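Local coordinates for protein DNA-binding transcriptional repressor YiaJ (Escherichia coli, PDB 1YSQ) that represses transcription of the yiaKLMNOPQRS operon and is represented here by its C-terminal IclR-type domain, the part that senses small effectors in related regulators, at residues A[16-21]-A[174-179]; A[23-28]-A[148-153]; A[32-37]-A[62-67]; A[73-78]-A[109-114]. All coordinates share one frame; numbering follows the deposited sequence.

Overall arrangement
Contacts 1 and 2 share helix 8-25: L18 of contact 1 packs on V148 of contact 2, and L21 on I150. Contact 1 is partly buried, a histidine-carboxylate bond above an apolar layer where 16-21 packs on 174-179. Contact 2, buried, carries the chain from helix 8-25 into strand 28-35, beside strand 146-153, and relies on backbone bonding. Contact 3 runs from strands 28-35 and 61-63 to the loop leading into helix 68-75, mixing leucine, arginine and carbonyl groups near the surface; contact 4, away from helix 8-25, is buried, almost wholly apolar helix packing. S32 with Y73 and L64 with M74 join them. S149 of contact 2 and S67 of contact 3 meet the same phosphate.

Contact 1 (A[16-21]-A[174-179]); sequences PHLEAL and QAISNE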
loop_
_atom_site.group_PDB
_atom_site.type_symbol
_atom_site.label_atom_id
_atom_site.label_comp_id
_atom_site.label_asym_id
_atom_site.label_seq_id
_atom_site.Cartn_x
_atom_site.Cartn_y
_atom_site.Cartn_z
ATOM N N PRO A 16 15.694 3.605 6.965
ATOM C CA PRO A 16 16.690 4.182 6.046
ATOM C C PRO A 16 16.248 4.058 4.588
ATOM O O PRO A 16 16.498 4.952 3.765
ATOM C CB PRO A 16 17.929 3.310 6.268
ATOM C CG PRO A 16 17.720 2.631 7.558
ATOM C CD PRO A 16 16.245 2.469 7.726
ATOM N N HIS A 17 15.601 2.930 4.281
ATOM C CA HIS A 17 15.143 2.632 2.933
ATOM C C HIS A 17 13.935 3.485 2.555
ATOM O O HIS A 17 13.855 3.981 1.434
ATOM C CB HIS A 17 14.792 1.145 2.807
ATOM C CG HIS A 17 15.950 0.237 3.061
ATOM N ND1 HIS A 17 16.994 0.106 2.173
ATOM C CD2 HIS A 17 16.245 -0.562 4.115
ATOM C CE1 HIS A 17 17.874 -0.752 2.658
ATOM N NE2 HIS A 17 17.445 -1.170 3.837
ATOM N N LEU A 18 12.995 3.637 3.486
ATOM C CA LEU A 18 11.818 4.462 3.238
ATOM C C LEU A 18 12.214 5.935 3.095
ATOM O O LEU A 18 11.724 6.630 2.204
ATOM C CB LEU A 18 10.764 4.250 4.338
ATOM C CG LEU A 18 10.258 2.804 4.444
ATOM C CD1 LEU A 18 9.499 2.594 5.745
ATOM C CD2 LEU A 18 9.391 2.437 3.252
ATOM N N GLU A 19 13.119 6.406 3.956
ATOM C CA GLU A 19 13.634 7.778 3.823
ATOM C C GLU A 19 14.305 8.018 2.470
ATOM O O GLU A 19 14.088 9.042 1.821
ATOM C CB GLU A 19 14.640 8.077 4.940
ATOM C CG GLU A 19 13.999 8.289 6.300
ATOM C CD GLU A 19 15.025 8.665 7.359
ATOM O OE1 GLU A 19 16.127 9.127 6.989
ATOM O OE2 GLU A 19 14.730 8.497 8.546
ATOM N N ALA A 20 15.141 7.073 2.064
ATOM C CA ALA A 20 15.779 7.122 0.750
ATOM C C ALA A 20 14.753 7.269 -0.366
ATOM O O ALA A 20 14.936 8.069 -1.284
ATOM C CB ALA A 20 16.642 5.866 0.527
ATOM N N LEU A 21 13.681 6.487 -0.309
ATOM C CA LEU A 21 12.665 6.536 -1.368
ATOM C C LEU A 21 11.909 7.869 -1.344
ATOM O O LEU A 21 11.571 8.425 -2.395
ATOM C CB LEU A 21 11.707 5.352 -1.243
ATOM C CG LEU A 21 10.523 5.252 -2.215
ATOM C CD1 LEU A 21 11.022 4.962 -3.639
ATOM C CD2 LEU A 21 9.567 4.161 -1.723
ATOM N N GLN A 174 12.039 -4.646 -1.736
ATOM C CA GLN A 174 12.950 -5.785 -1.840
ATOM C C GLN A 174 14.066 -5.709 -0.797
ATOM O O GLN A 174 14.382 -6.711 -0.160
ATOM C CB GLN A 174 13.566 -5.866 -3.239
ATOM C CG GLN A 174 12.634 -6.446 -4.308
ATOM C CD GLN A 174 13.169 -6.230 -5.736
ATOM O OE1 GLN A 174 13.946 -5.296 -5.993
ATOM N NE2 GLN A 174 12.765 -7.101 -6.655
ATOM N N ALA A 175 14.647 -4.520 -0.628
ATOM C CA ALA A 175 15.723 -4.308 0.340
ATOM C C ALA A 175 15.245 -4.578 1.780
ATOM O O ALA A 175 15.916 -5.290 2.542
ATOM C CB ALA A 175 16.289 -2.897 0.208
ATOM N N ILE A 176 14.081 -4.023 2.129
ATOM C CA ILE A 176 13.442 -4.296 3.420
ATOM C C ILE A 176 13.175 -5.795 3.615
ATOM O O ILE A 176 13.509 -6.363 4.652
ATOM C CB ILE A 176 12.120 -3.477 3.570
ATOM C CG1 ILE A 176 12.410 -1.967 3.495
ATOM C CG2 ILE A 176 11.373 -3.867 4.879
ATOM C CD1 ILE A 176 11.161 -1.071 3.319
ATOM N N SER A 177 12.571 -6.430 2.619
ATOM C CA SER A 177 12.272 -7.853 2.700
ATOM C C SER A 177 13.540 -8.705 2.881
ATOM O O SER A 177 13.559 -9.656 3.689
ATOM C CB SER A 177 11.522 -8.296 1.450
ATOM O OG SER A 177 11.389 -9.698 1.432
ATOM N N ASN A 178 14.579 -8.357 2.123
ATOM C CA ASN A 178 15.861 -9.064 2.149
ATOM C C ASN A 178 16.535 -8.931 3.510
ATOM O O ASN A 178 17.011 -9.917 4.066
ATOM C CB ASN A 178 16.783 -8.560 1.024
ATOM C CG ASN A 178 16.361 -9.070 -0.347
ATOM O OD1 ASN A 178 15.598 -10.040 -0.454
ATOM N ND2 ASN A 178 16.853 -8.418 -1.410
ATOM N N GLU A 179 16.549 -7.712 4.043
ATOM C CA GLU A 179 17.090 -7.448 5.374
ATOM C C GLU A 179 16.286 -8.106 6.493
ATOM O O GLU A 179 16.863 -8.594 7.460
ATOM C CB GLU A 179 17.201 -5.949 5.623
ATOM C CG GLU A 179 18.485 -5.360 5.063
ATOM C CD GLU A 179 18.531 -3.844 5.126
ATOM O OE1 GLU A 179 19.052 -3.246 4.157
ATOM O OE2 GLU A 179 18.064 -3.257 6.131
#
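H17 and E179 bridge the first and last helices of this IclR-type domain, 8-25 and 162-182, which lie side by side on one face of a GAF-like antiparallel sheet. Their touching turns run antiparallel, 174° between directions, with axes 10.3 Å apart. H17 spans that gap: its CG stands beside the backbone N and anti to the carbonyl carbon (chi1 -61°), and this swings the imidazole toward the other helix. NE2 donates to E179 OE1 at 2.6 Å. The bond is short but bent, 135° at the hydrogen; OE1 lies close to the ring plane, yet the ring meets the carboxylate from above its plane. A carboxylate so near would probably raise the proton affinity of the ring. Beneath the imidazole, A175 offers its methyl to one face, off centre toward the rim, with CB 3.6 Å from H17 CE1. This CH-pi contact explains the small residue: alanine leaves room for the ring to lie over the helix. I176 slides past H17 in the opposite direction, its CG1 4.0 Å from H17 CB. The deeper end of I176 then crosses L18 at about a right angle, CD1 resting 3.9 Å from L18 CD2, so branched aliphatic chains fill the layer below the polar pair. T172, one turn before I176, also touches H17, and L21 continues the helix pairing on P168 and L169. L18 reaches down to I29 and F31 of strand 28-35, and I176 to V148 of strand 146-153, seating both helices on the sheet.

Contact 2 (A[23-28]-A[148-153]); sequences IATGET and VSISLS. With PO4 (phosphate ion), chain C; PO4 (phosphate ion), chain B.
In E27, CG stands anti to the carbonyl carbon (chi1 -57°), and a bend at chi2 (-65°) turns the acid along strand 146-153. Its CB sits 3.6 Å from I150 CG2, the two side chains crossing at about a right angle, while its CD passes 3.7 Å from L152 CB. T25 and I150 add a methyl contact, tip to tip. T25 OG1 also accepts the N-H of E27, an ST turn that steers the chain off helix 8-25, and it bonds back to L21 O. At T28 the chain reaches the sheet: its carbonyl O takes the N-H of S151 at 3.1 Å (155° at the hydrogen), and the CA of I150 approaches the same oxygen at 3.3 Å. A water links T28 N to S151 O, while S151 OG turns to N30. At the far end, S153 N and OG both bond O2 of a phosphate, probably from the crystallisation liquor, which M51 and L52 also hold through backbone N-H groups. An alanine here instead of E27 removes the carboxylate, and the phosphate would probably be held more loosely, with a gap beside L152. E27 OE2 lies 2.5 Å from phosphate O3 and OE1 2.6 Å from O4, separations implying that one of the acid groups probably holds a proton and donates it.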
loop_
_atom_site.group_PDB
_atom_site.type_symbol
_atom_site.label_atom_id
_atom_site.label_comp_id
_atom_site.label_asym_id
_atom_site.label_seq_id
_atom_site.Cartn_x
_atom_site.Cartn_y
_atom_site.Cartn_z
ATOM N N ILE A 23 13.189 10.759 -0.354
ATOM C CA ILE A 23 14.094 11.727 -0.993
ATOM C C ILE A 23 14.147 11.562 -2.510
ATOM O O ILE A 23 14.092 12.549 -3.249
ATOM C CB ILE A 23 15.529 11.652 -0.371
ATOM C CG1 ILE A 23 15.506 11.953 1.141
ATOM C CG2 ILE A 23 16.535 12.568 -1.130
ATOM C CD1 ILE A 23 14.867 13.285 1.532
ATOM N N ALA A 24 14.231 10.316 -2.972
ATOM C CA ALA A 24 14.364 10.045 -4.411
ATOM C C ALA A 24 13.138 10.483 -5.211
ATOM O O ALA A 24 13.280 11.097 -6.269
ATOM C CB ALA A 24 14.656 8.566 -4.642
ATOM N N THR A 25 11.937 10.192 -4.702
ATOM C CA THR A 25 10.703 10.540 -5.411
ATOM C C THR A 25 10.124 11.913 -5.057
ATOM O O THR A 25 9.331 12.465 -5.827
ATOM C CB THR A 25 9.604 9.489 -5.153
ATOM O OG1 THR A 25 9.242 9.510 -3.752
ATOM C CG2 THR A 25 10.133 8.065 -5.442
ATOM N N GLY A 26 10.447 12.419 -3.868
ATOM C CA GLY A 26 9.824 13.648 -3.379
ATOM C C GLY A 26 8.414 13.475 -2.807
ATOM O O GLY A 26 7.790 14.437 -2.354
ATOM N N GLU A 27 7.902 12.246 -2.831
ATOM C CA GLU A 27 6.493 11.970 -2.523
ATOM C C GLU A 27 6.278 11.356 -1.143
ATOM O O GLU A 27 7.216 10.857 -0.524
ATOM C CB GLU A 27 5.915 10.985 -3.561
ATOM C CG GLU A 27 5.997 11.430 -5.025
ATOM C CD GLU A 27 5.155 12.660 -5.331
ATOM O OE1 GLU A 27 4.478 13.188 -4.420
ATOM O OE2 GLU A 27 5.175 13.116 -6.502
ATOM N N THR A 28 5.017 11.355 -0.712
ATOM C CA THR A 28 4.556 10.658 0.502
ATOM C C THR A 28 4.916 9.177 0.465
ATOM O O THR A 28 4.572 8.485 -0.521
ATOM C CB THR A 28 3.032 10.739 0.590
ATOM O OG1 THR A 28 2.608 12.112 0.698
ATOM C CG2 THR A 28 2.512 10.033 1.896
ATOM N N VAL A 148 4.397 -1.301 1.318
ATOM C CA VAL A 148 4.881 0.068 1.173
ATOM C C VAL A 148 4.072 0.726 0.065
ATOM O O VAL A 148 3.754 0.076 -0.927
ATOM C CB VAL A 148 6.373 0.109 0.728
ATOM C CG1 VAL A 148 6.921 1.559 0.701
ATOM C CG2 VAL A 148 7.252 -0.774 1.600
ATOM N N SER A 149 3.765 2.018 0.211
ATOM C CA SER A 149 3.096 2.726 -0.875
ATOM C C SER A 149 3.594 4.148 -1.070
ATOM O O SER A 149 4.186 4.735 -0.158
ATOM C CB SER A 149 1.564 2.673 -0.692
ATOM O OG SER A 149 1.118 3.579 0.304
ATOM N N ILE A 150 3.400 4.672 -2.282
ATOM C CA ILE A 150 3.680 6.072 -2.589
ATOM C C ILE A 150 2.350 6.743 -2.900
ATOM O O ILE A 150 1.593 6.232 -3.731
ATOM C CB ILE A 150 4.620 6.200 -3.830
ATOM C CG1 ILE A 150 5.998 5.580 -3.547
ATOM C CG2 ILE A 150 4.727 7.682 -4.254
ATOM C CD1 ILE A 150 6.958 5.516 -4.793
ATOM N N SER A 151 2.053 7.882 -2.257
ATOM C CA SER A 151 0.845 8.643 -2.599
ATOM C C SER A 151 1.267 9.890 -3.348
ATOM O O SER A 151 2.292 10.501 -3.022
ATOM C CB SER A 151 0.040 9.077 -1.352
ATOM O OG SER A 151 -0.114 8.039 -0.394
ATOM N N LEU A 152 0.466 10.272 -4.341
ATOM C CA LEU A 152 0.736 11.460 -5.138
ATOM C C LEU A 152 -0.536 11.856 -5.873
ATOM O O LEU A 152 -1.498 11.082 -5.905
ATOM C CB LEU A 152 1.893 11.212 -6.123
ATOM C CG LEU A 152 1.678 10.293 -7.334
ATOM C CD1 LEU A 152 2.842 10.473 -8.317
ATOM C CD2 LEU A 152 1.537 8.828 -6.954
ATOM N N SER A 153 -0.553 13.060 -6.451
ATOM C CA SER A 153 -1.700 13.492 -7.244
ATOM C C SER A 153 -1.823 12.641 -8.512
ATOM O O SER A 153 -0.815 12.255 -9.131
ATOM C CB SER A 153 -1.600 14.981 -7.624
ATOM O OG SER A 153 -0.484 15.205 -8.470
HETATM P P PO4 C . 2.694 15.644 -6.241
HETATM O O1 PO4 C . 2.582 17.145 -6.276
HETATM O O2 PO4 C . 1.484 15.042 -6.882
HETATM O O3 PO4 C . 3.973 15.285 -6.935
HETATM O O4 PO4 C . 2.792 15.149 -4.811
HETATM P P PO4 B . -2.811 3.031 0.578
HETATM O O1 PO4 B . -3.850 3.304 -0.525
HETATM O O2 PO4 B . -2.252 1.646 0.501
HETATM O O3 PO4 B . -1.685 4.047 0.552
HETATM O O4 PO4 B . -3.562 3.177 1.892
HETATM O O HOH W 1 2.785 13.163 -1.885
#

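Contact 3 (A[32-37]-A[62-67]); sequences SSREDD and MPLYCS. With PO4 (phosphate ion), chain B; PO4 (phosphate ion), chain D.
L64 brings its isobutyl group obliquely against the guanidinium of R34, crossing that side chain at about a right angle, with CD1 3.5 Å from NH2. The same methyl is equally near D36 O, and CG of L64 lies 3.5 Å from D37 O, so a branched apolar chain packs between the turn carbonyls and the arginine. R34 reaches there because CG is anti to its backbone N (chi1 -162°) and the chain runs extended as far as NE. NE donates to D36 O at 2.8 Å, nearly straight at 164°, in the carbonyl plane and on a lone pair; NH2 adds a weak bond to that oxygen. D36 and D37 form the connection of the beta hairpin between strands 28-35 and 38-45, and R34 thus ties the end of one strand to its own turn. NH1 reaches a phosphate through a weak bond, and Y81 makes a cation-pi contact with the arginine. A leucine in place of R34 has no N-H for D36 O, and the turn would probably be freer to shift. A water donates to D37 O at 2.7 Å and weakly accepts from L64 N. Farther in, the end of M62, whose placement is doubtful, lies against S32 CB, while S32 OG bonds Y73 OH. A second phosphate is held by the backbone N-H groups of A68 and M69 where helix 68-75 begins. Relatives bind small effectors in the corresponding region, so this ion may mark the pocket. S67, the N-cap, presents OG to G70 N and stands beside the same phosphate.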
loop_
_atom_site.group_PDB
_atom_site.type_symbol
_atom_site.label_atom_id
_atom_site.label_comp_id
_atom_site.label_asym_id
_atom_site.label_seq_id
_atom_site.Cartn_x
_atom_site.Cartn_y
_atom_site.Cartn_z
ATOM N N SER A 32 2.828 0.099 6.034
ATOM C CA SER A 32 1.805 -0.506 6.870
ATOM C C SER A 32 2.134 -1.942 7.256
ATOM O O SER A 32 3.001 -2.577 6.634
ATOM C CB SER A 32 0.446 -0.460 6.159
ATOM O OG SER A 32 0.400 -1.461 5.140
ATOM N N SER A 33 1.440 -2.427 8.292
ATOM C CA SER A 33 1.375 -3.847 8.622
ATOM C C SER A 33 -0.072 -4.277 8.415
ATOM O O SER A 33 -0.975 -3.436 8.302
ATOM C CB SER A 33 1.803 -4.102 10.075
ATOM O OG SER A 33 0.927 -3.409 10.968
ATOM N N ARG A 34 -0.293 -5.580 8.314
ATOM C CA ARG A 34 -1.646 -6.105 8.290
ATOM C C ARG A 34 -2.118 -6.463 9.690
ATOM O O ARG A 34 -1.403 -7.103 10.446
ATOM C CB ARG A 34 -1.746 -7.342 7.387
ATOM C CG ARG A 34 -3.193 -7.647 7.004
ATOM C CD ARG A 34 -3.443 -9.070 6.574
ATOM N NE ARG A 34 -4.866 -9.244 6.300
ATOM C CZ ARG A 34 -5.369 -10.075 5.395
ATOM N NH1 ARG A 34 -4.567 -10.833 4.649
ATOM N NH2 ARG A 34 -6.682 -10.138 5.227
ATOM N N GLU A 35 -3.329 -6.038 10.034
ATOM C CA GLU A 35 -3.974 -6.525 11.248
ATOM C C GLU A 35 -5.340 -7.071 10.869
ATOM O O GLU A 35 -6.353 -6.382 11.012
ATOM C CB GLU A 35 -4.085 -5.407 12.288
ATOM C CG GLU A 35 -4.725 -5.804 13.601
ATOM C CD GLU A 35 -4.611 -4.692 14.627
ATOM O OE1 GLU A 35 -5.406 -3.718 14.572
ATOM O OE2 GLU A 35 -3.704 -4.786 15.470
ATOM N N ASP A 36 -5.354 -8.298 10.342
ATOM C CA ASP A 36 -6.608 -8.938 9.906
ATOM C C ASP A 36 -7.377 -8.125 8.826
ATOM O O ASP A 36 -6.951 -8.087 7.674
ATOM C CB ASP A 36 -7.481 -9.230 11.135
ATOM C CG ASP A 36 -8.674 -10.118 10.833
ATOM O OD1 ASP A 36 -8.837 -10.593 9.677
ATOM O OD2 ASP A 36 -9.522 -10.372 11.717
ATOM N N ASP A 37 -8.487 -7.484 9.199
ATOM C CA ASP A 37 -9.377 -6.805 8.245
ATOM C C ASP A 37 -9.087 -5.317 7.996
ATOM O O ASP A 37 -9.920 -4.605 7.433
ATOM C CB ASP A 37 -10.850 -7.017 8.650
ATOM C CG ASP A 37 -11.244 -6.224 9.887
ATOM O OD1 ASP A 37 -10.359 -5.909 10.713
ATOM O OD2 ASP A 37 -12.421 -5.869 10.109
ATOM N N MET A 62 -6.728 1.412 8.054
ATOM C CA MET A 62 -7.127 1.625 6.694
ATOM C C MET A 62 -7.955 0.345 6.252
ATOM O O MET A 62 -7.447 -0.780 6.388
ATOM C CB MET A 62 -5.798 2.006 5.915
ATOM C CG MET A 62 -4.355 2.661 6.849
ATOM S SD MET A 62 -3.429 3.199 5.506
ATOM C CE MET A 62 -2.170 2.115 5.640
ATOM N N PRO A 63 -9.236 0.460 5.815
ATOM C CA PRO A 63 -9.991 -0.752 5.401
ATOM C C PRO A 63 -9.347 -1.438 4.188
ATOM O O PRO A 63 -8.801 -0.761 3.307
ATOM C CB PRO A 63 -11.375 -0.220 4.998
ATOM C CG PRO A 63 -11.476 1.143 5.623
ATOM C CD PRO A 63 -10.053 1.679 5.645
ATOM N N LEU A 64 -9.384 -2.761 4.154
ATOM C CA LEU A 64 -8.698 -3.500 3.085
ATOM C C LEU A 64 -9.185 -3.150 1.675
ATOM O O LEU A 64 -8.373 -3.072 0.751
ATOM C CB LEU A 64 -8.808 -5.014 3.306
ATOM C CG LEU A 64 -8.162 -5.591 4.592
ATOM C CD1 LEU A 64 -8.295 -7.110 4.599
ATOM C CD2 LEU A 64 -6.718 -5.182 4.788
ATOM N N TYR A 65 -10.497 -2.939 1.520
ATOM C CA TYR A 65 -11.115 -2.856 0.187
ATOM C C TYR A 65 -10.783 -1.571 -0.588
ATOM O O TYR A 65 -10.897 -1.548 -1.808
ATOM C CB TYR A 65 -12.642 -3.037 0.275
ATOM C CG TYR A 65 -13.373 -1.764 0.643
ATOM C CD1 TYR A 65 -14.013 -0.990 -0.336
ATOM C CD2 TYR A 65 -13.403 -1.321 1.969
ATOM C CE1 TYR A 65 -14.662 0.206 -0.009
ATOM C CE2 TYR A 65 -14.057 -0.138 2.320
ATOM C CZ TYR A 65 -14.679 0.625 1.320
ATOM O OH TYR A 65 -15.339 1.785 1.671
ATOM N N CYS A 66 -10.394 -0.507 0.125
ATOM C CA CYS A 66 -10.157 0.805 -0.503
ATOM C C CYS A 66 -8.710 1.297 -0.318
ATOM O O CYS A 66 -8.384 2.420 -0.680
ATOM C CB CYS A 66 -11.177 1.851 0.018
ATOM S SG CYS A 66 -11.143 2.038 1.814
ATOM N N SER A 67 -7.857 0.437 0.242
ATOM C CA SER A 67 -6.440 0.723 0.478
ATOM C C SER A 67 -5.631 -0.100 -0.510
ATOM O O SER A 67 -5.815 -1.320 -0.596
ATOM C CB SER A 67 -6.053 0.344 1.915
ATOM O OG SER A 67 -4.649 0.240 2.111
HETATM P P PO4 B . -2.811 3.031 0.578
HETATM O O1 PO4 B . -3.850 3.304 -0.525
HETATM O O2 PO4 B . -2.252 1.646 0.501
HETATM O O3 PO4 B . -1.685 4.047 0.552
HETATM O O4 PO4 B . -3.562 3.177 1.892
HETATM P P PO4 D . -1.115 -11.722 3.881
HETATM O O1 PO4 D . -0.811 -10.302 4.312
HETATM O O2 PO4 D . -1.572 -11.736 2.433
HETATM O O3 PO4 D . 0.113 -12.589 4.067
HETATM O O4 PO4 D . -2.259 -12.199 4.750
HETATM O O HOH W 2 -12.002 -3.283 6.349
#

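Contact 4 (A[73-78]-A[109-114]); sequences YMAFGH and DELAHI
M74 O accepts the N-H of G77 at 3.1 Å, a bond three residues back that closes the last turn of helix 68-75, while M74 CB leans on L111 CD1 across the contact. No hydrogen bond joins the two segments; methyl groups do the work. A75 is the point of closest backbone approach, its CA 4.7 Å from that of L111, a separation that suits a residue ending at CB. That methyl faces three things: L111 O at 3.6 Å, L111 CD2 at 3.9 Å and I114 CG2 at 3.4 Å. The last is tighter than ordinary carbon contact. I114 places this branch there by setting CG2 anti to its backbone N, with CG1 anti to the carbonyl carbon (chi1 -65°). In L111, chi2 of -179° puts CD1 anti to CA; both methyls reach M74 CB, and CD2 also touches A75. In the domain, helices 68-75 and 104-117 pack together on the side of the sheet away from helices 8-25 and 162-182. L111 and I114, three residues apart, lie on the side of helix 104-117 turned to A75, and I114 also touches K71 and I72. E110, one residue before L111, reaches K71 in a salt bridge, so charge borders the apolar contact. F76 joins at the end of the helix: its CE2 comes obliquely within 4.0 Å of I114 O, and its ring meets F138 edge-to-face. M74 also touches L64, in the loop leading into helix 68-75.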
loop_
_atom_site.group_PDB
_atom_site.type_symbol
_atom_site.label_atom_id
_atom_site.label_comp_id
_atom_site.label_asym_id
_atom_site.label_seq_id
_atom_site.Cartn_x
_atom_site.Cartn_y
_atom_site.Cartn_z
ATOM N N TYR A 73 -2.663 -7.150 0.649
ATOM C CA TYR A 73 -2.856 -8.172 1.686
ATOM C C TYR A 73 -3.907 -9.187 1.264
ATOM O O TYR A 73 -3.687 -10.380 1.386
ATOM C CB TYR A 73 -3.243 -7.529 3.021
ATOM C CG TYR A 73 -2.157 -6.641 3.604
ATOM C CD1 TYR A 73 -0.825 -7.056 3.621
ATOM C CD2 TYR A 73 -2.471 -5.393 4.161
ATOM C CE1 TYR A 73 0.188 -6.248 4.176
ATOM C CE2 TYR A 73 -1.461 -4.566 4.710
ATOM C CZ TYR A 73 -0.142 -5.005 4.717
ATOM O OH TYR A 73 0.843 -4.212 5.269
ATOM N N MET A 74 -5.048 -8.720 0.753
ATOM C CA MET A 74 -6.077 -9.673 0.285
ATOM C C MET A 74 -5.612 -10.499 -0.929
ATOM O O MET A 74 -5.916 -11.698 -1.021
ATOM C CB MET A 74 -7.402 -8.976 -0.022
ATOM C CG MET A 74 -8.173 -8.532 1.258
ATOM S SD MET A 74 -9.945 -8.082 1.050
ATOM C CE MET A 74 -9.787 -6.882 -0.065
ATOM N N ALA A 75 -4.876 -9.867 -1.847
ATOM C CA ALA A 75 -4.426 -10.542 -3.069
ATOM C C ALA A 75 -3.508 -11.717 -2.767
ATOM O O ALA A 75 -3.499 -12.705 -3.502
ATOM C CB ALA A 75 -3.735 -9.552 -4.012
ATOM N N PHE A 76 -2.726 -11.606 -1.696
ATOM C CA PHE A 76 -1.840 -12.699 -1.283
ATOM C C PHE A 76 -2.412 -13.616 -0.190
ATOM O O PHE A 76 -1.750 -14.578 0.240
ATOM C CB PHE A 76 -0.481 -12.128 -0.899
ATOM C CG PHE A 76 0.342 -11.746 -2.093
ATOM C CD1 PHE A 76 1.331 -12.606 -2.574
ATOM C CD2 PHE A 76 0.110 -10.531 -2.753
ATOM C CE1 PHE A 76 2.099 -12.257 -3.706
ATOM C CE2 PHE A 76 0.851 -10.169 -3.869
ATOM C CZ PHE A 76 1.846 -11.044 -4.357
ATOM N N GLY A 77 -3.647 -13.323 0.223
ATOM C CA GLY A 77 -4.389 -14.166 1.144
ATOM C C GLY A 77 -5.216 -15.239 0.437
ATOM O O GLY A 77 -5.087 -15.459 -0.777
ATOM N N HIS A 78 -6.062 -15.920 1.209
ATOM C CA HIS A 78 -6.963 -16.945 0.675
ATOM C C HIS A 78 -8.222 -16.316 0.065
ATOM O O HIS A 78 -8.733 -15.333 0.614
ATOM C CB HIS A 78 -7.343 -17.918 1.789
ATOM C CG HIS A 78 -7.841 -19.231 1.284
ATOM N ND1 HIS A 78 -9.152 -19.433 0.909
ATOM C CD2 HIS A 78 -7.196 -20.403 1.056
ATOM C CE1 HIS A 78 -9.300 -20.682 0.488
ATOM N NE2 HIS A 78 -8.131 -21.293 0.575
ATOM N N ASP A 109 -11.308 -9.794 -9.679
ATOM C CA ASP A 109 -10.594 -9.485 -10.920
ATOM C C ASP A 109 -9.377 -8.636 -10.600
ATOM O O ASP A 109 -8.276 -8.900 -11.070
ATOM C CB ASP A 109 -11.506 -8.721 -11.874
ATOM C CG ASP A 109 -12.481 -9.626 -12.610
ATOM O OD1 ASP A 109 -12.362 -10.879 -12.513
ATOM O OD2 ASP A 109 -13.401 -9.162 -13.326
ATOM N N GLU A 110 -9.599 -7.610 -9.783
ATOM C CA GLU A 110 -8.525 -6.736 -9.319
ATOM C C GLU A 110 -7.453 -7.523 -8.562
ATOM O O GLU A 110 -6.257 -7.340 -8.792
ATOM C CB GLU A 110 -9.108 -5.650 -8.405
ATOM C CG GLU A 110 -8.053 -4.830 -7.665
ATOM C CD GLU A 110 -7.626 -3.581 -8.418
ATOM O OE1 GLU A 110 -7.932 -3.471 -9.623
ATOM O OE2 GLU A 110 -6.976 -2.692 -7.810
ATOM N N LEU A 111 -7.888 -8.385 -7.651
ATOM C CA LEU A 111 -6.967 -9.122 -6.805
ATOM C C LEU A 111 -6.120 -10.105 -7.601
ATOM O O LEU A 111 -4.968 -10.314 -7.266
ATOM C CB LEU A 111 -7.712 -9.842 -5.673
ATOM C CG LEU A 111 -8.341 -8.956 -4.589
ATOM C CD1 LEU A 111 -9.010 -9.846 -3.542
ATOM C CD2 LEU A 111 -7.307 -8.027 -3.952
ATOM N N ALA A 112 -6.698 -10.707 -8.641
ATOM C CA ALA A 112 -5.922 -11.570 -9.533
ATOM C C ALA A 112 -4.777 -10.807 -10.204
ATOM O O ALA A 112 -3.667 -11.305 -10.249
ATOM C CB ALA A 112 -6.831 -12.221 -10.570
ATOM N N HIS A 113 -5.041 -9.595 -10.712
ATOM C CA HIS A 113 -3.993 -8.771 -11.296
ATOM C C HIS A 113 -2.900 -8.424 -10.290
ATOM O O HIS A 113 -1.715 -8.431 -10.644
ATOM C CB HIS A 113 -4.541 -7.469 -11.917
ATOM C CG HIS A 113 -5.469 -7.681 -13.076
ATOM N ND1 HIS A 113 -5.206 -8.571 -14.098
ATOM C CD2 HIS A 113 -6.657 -7.104 -13.381
ATOM C CE1 HIS A 113 -6.192 -8.538 -14.977
ATOM N NE2 HIS A 113 -7.086 -7.657 -14.566
ATOM N N ILE A 114 -3.290 -8.052 -9.064
ATOM C CA ILE A 114 -2.298 -7.747 -8.014
ATOM C C ILE A 114 -1.428 -8.958 -7.646
ATOM O O ILE A 114 -0.210 -8.837 -7.487
ATOM C CB ILE A 114 -3.008 -7.184 -6.731
ATOM C CG1 ILE A 114 -3.657 -5.827 -7.053
ATOM C CG2 ILE A 114 -2.005 -7.027 -5.596
ATOM C CD1 ILE A 114 -4.779 -5.419 -6.048
#